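Local coordinates for protein molybdopterin synthase catalytic subunit (Homo sapiens, PDB 5MPO) that catalyses the conversion of precursor Z into molybdopterin, taking two sulfur atoms from the thiocarboxylated small subunit MOCS2A to build the dithiolene group, at residues S18-N23 against D84-W89. Numbering follows the deposited sequence.
Sequences SKDVIN and DIRQKW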
loop_
_atom_site.group_PDB
_atom_site.type_symbol
_atom_site.label_atom_id
_atom_site.label_comp_id
_atom_site.label_asym_id
_atom_site.label_seq_id
_atom_site.Cartn_x
_atom_site.Cartn_y
_atom_site.Cartn_z
ATOM N N SER C 18 -5.215 16.802 -11.650
ATOM C CA SER C 18 -5.401 15.436 -11.162
ATOM C C SER C 18 -5.505 14.462 -12.305
ATOM O O SER C 18 -6.210 14.744 -13.273
ATOM C CB SER C 18 -6.674 15.352 -10.355
ATOM O OG SER C 18 -6.417 15.894 -9.101
ATOM N N LYS C 19 -4.885 13.298 -12.145
ATOM C CA LYS C 19 -4.824 12.279 -13.205
ATOM C C LYS C 19 -5.364 10.954 -12.710
ATOM O O LYS C 19 -5.110 10.571 -11.545
ATOM C CB LYS C 19 -3.409 12.020 -13.679
ATOM C CG LYS C 19 -2.633 13.258 -14.052
ATOM C CD LYS C 19 -1.215 12.935 -14.526
ATOM C CE LYS C 19 -0.262 12.715 -13.348
ATOM N NZ LYS C 19 1.030 12.074 -13.712
ATOM N N ASP C 20 -6.116 10.281 -13.593
ATOM C CA ASP C 20 -6.527 8.906 -13.450
ATOM C C ASP C 20 -5.824 8.189 -14.621
ATOM O O ASP C 20 -6.227 8.355 -15.730
ATOM C CB ASP C 20 -8.041 8.783 -13.619
ATOM C CG ASP C 20 -8.847 9.322 -12.433
ATOM O OD1 ASP C 20 -8.398 9.304 -11.275
ATOM O OD2 ASP C 20 -9.989 9.740 -12.626
ATOM N N VAL C 21 -4.784 7.409 -14.376
ATOM C CA VAL C 21 -4.012 6.737 -15.429
ATOM C C VAL C 21 -4.363 5.252 -15.372
ATOM O O VAL C 21 -4.086 4.564 -14.383
ATOM C CB VAL C 21 -2.508 6.895 -15.169
ATOM C CG1 VAL C 21 -1.672 6.244 -16.264
ATOM C CG2 VAL C 21 -2.152 8.375 -15.003
ATOM N N ILE C 22 -4.992 4.769 -16.434
ATOM C CA ILE C 22 -5.548 3.447 -16.490
ATOM C C ILE C 22 -5.016 2.744 -17.720
ATOM O O ILE C 22 -5.174 3.232 -18.836
ATOM C CB ILE C 22 -7.075 3.513 -16.607
ATOM C CG1 ILE C 22 -7.625 4.300 -15.426
ATOM C CG2 ILE C 22 -7.660 2.083 -16.626
ATOM C CD1 ILE C 22 -9.087 4.570 -15.475
ATOM N N ASN C 23 -4.449 1.569 -17.514
ATOM C CA ASN C 23 -3.863 0.837 -18.565
ATOM C C ASN C 23 -3.986 -0.652 -18.401
ATOM O O ASN C 23 -3.536 -1.221 -17.395
ATOM C CB ASN C 23 -2.397 1.192 -18.651
ATOM C CG ASN C 23 -1.756 0.657 -19.906
ATOM O OD1 ASN C 23 -2.430 0.177 -20.776
ATOM N ND2 ASN C 23 -0.451 0.742 -19.989
ATOM N N ASP C 84 -15.411 7.291 -7.876
ATOM C CA ASP C 84 -15.965 7.073 -6.569
ATOM C C ASP C 84 -14.932 7.337 -5.472
ATOM O O ASP C 84 -15.246 7.917 -4.447
ATOM C CB ASP C 84 -16.494 5.661 -6.516
ATOM C CG ASP C 84 -17.819 5.507 -7.356
ATOM O OD1 ASP C 84 -18.530 6.513 -7.655
ATOM O OD2 ASP C 84 -18.161 4.376 -7.686
ATOM N N ILE C 85 -13.709 6.918 -5.699
ATOM C CA ILE C 85 -12.639 7.220 -4.801
ATOM C C ILE C 85 -12.536 8.721 -4.581
ATOM O O ILE C 85 -12.469 9.154 -3.447
ATOM C CB ILE C 85 -11.296 6.682 -5.295
ATOM C CG1 ILE C 85 -11.217 5.172 -5.031
ATOM C CG2 ILE C 85 -10.146 7.383 -4.607
ATOM C CD1 ILE C 85 -10.016 4.516 -5.650
ATOM N N ARG C 86 -12.586 9.504 -5.640
ATOM C CA ARG C 86 -12.494 10.964 -5.480
ATOM C C ARG C 86 -13.756 11.598 -4.840
ATOM O O ARG C 86 -13.725 12.736 -4.426
ATOM C CB ARG C 86 -12.213 11.626 -6.818
ATOM C CG ARG C 86 -10.875 11.280 -7.389
ATOM C CD ARG C 86 -10.738 11.807 -8.813
ATOM N NE ARG C 86 -9.498 11.314 -9.448
ATOM C CZ ARG C 86 -8.263 11.717 -9.167
ATOM N NH1 ARG C 86 -8.035 12.659 -8.288
ATOM N NH2 ARG C 86 -7.228 11.185 -9.806
ATOM N N GLN C 87 -14.852 10.861 -4.736
ATOM C CA GLN C 87 -16.030 11.378 -4.060
ATOM C C GLN C 87 -15.857 11.270 -2.535
ATOM O O GLN C 87 -16.388 12.060 -1.780
ATOM C CB GLN C 87 -17.303 10.775 -4.659
ATOM C CG GLN C 87 -18.371 10.338 -3.646
ATOM C CD GLN C 87 -19.620 9.654 -4.262
ATOM O OE1 GLN C 87 -19.687 9.342 -5.487
ATOM N NE2 GLN C 87 -20.625 9.429 -3.402
ATOM N N LYS C 88 -15.035 10.364 -2.067
ATOM C CA LYS C 88 -14.810 10.290 -0.640
ATOM C C LYS C 88 -13.468 10.841 -0.098
ATOM O O LYS C 88 -13.444 11.517 0.926
ATOM C CB LYS C 88 -14.905 8.841 -0.198
ATOM C CG LYS C 88 -14.631 8.702 1.273
ATOM C CD LYS C 88 -14.945 7.353 1.764
ATOM C CE LYS C 88 -14.580 7.291 3.214
ATOM N NZ LYS C 88 -14.784 5.923 3.664
ATOM N N TRP C 89 -12.387 10.485 -0.775
ATOM C CA TRP C 89 -11.034 10.636 -0.318
ATOM C C TRP C 89 -10.294 11.767 -1.083
ATOM O O TRP C 89 -10.426 11.858 -2.282
ATOM C CB TRP C 89 -10.298 9.320 -0.553
ATOM C CG TRP C 89 -10.665 8.238 0.416
ATOM C CD1 TRP C 89 -10.383 8.219 1.764
ATOM C CD2 TRP C 89 -11.338 7.015 0.141
ATOM N NE1 TRP C 89 -10.832 7.073 2.329
ATOM C CE2 TRP C 89 -11.431 6.305 1.374
ATOM C CE3 TRP C 89 -11.835 6.422 -1.023
ATOM C CZ2 TRP C 89 -12.022 5.030 1.484
ATOM C CZ3 TRP C 89 -12.463 5.141 -0.924
ATOM C CH2 TRP C 89 -12.546 4.469 0.334
#
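Arg86 and Asp20 form a salt bridge that ties the last turn of helix 73-88 to the start of strand 20-25, an outermost strand, within this chain, of the mixed sheet in the alpha/beta hammerhead fold of the MoaE family. The guanidinium comes side-on, and two of its nitrogens converge on a single carboxylate oxygen. Arg86 NE donates to Asp20 OD1 at 2.9 Å with a bent N-H...O angle of 139°, on the syn side of the carboxylate. Arg86 NH2 lies closer, 2.7 Å from Asp20 OD1, but approaches from well above the carboxylate plane. Both donors come from the same face of that plane, and the two flat groups are inclined by 44°, so the carboxylate does not meet the guanidinium as a coplanar, two-oxygen pair.

The arginine spans the gap because its chain is extended from CG to NE; the CA atoms of Ser18 and Arg86, the nearest across the contact, are still 10.1 Å apart. Its remaining nitrogen, NH1, is hydrogen-bonded to Lys92 O at the start of strand 91-99, the parallel neighbour of strand 20-25. One guanidinium thus joins the helix end to both strands, and an alanine here would probably leave the Asp20 carboxylate without its positive mate and Lys92 O without this donor.

Packing around the bridge is slight, with 153 Å² buried at the protein surface, away from the predicted substrate-binding residues. Asp20 also touches Cys82 one turn back along the helix, while the Arg86 side chain rests against Ile94. Lys19 NZ is hydrogen-bonded to Leu37 O, whereas its carbonyl oxygen lies at the guanidinium edge, too poorly angled for a hydrogen bond. Ser18 CB approaches the guanidinium obliquely, 3.7 Å from Arg86 NH1.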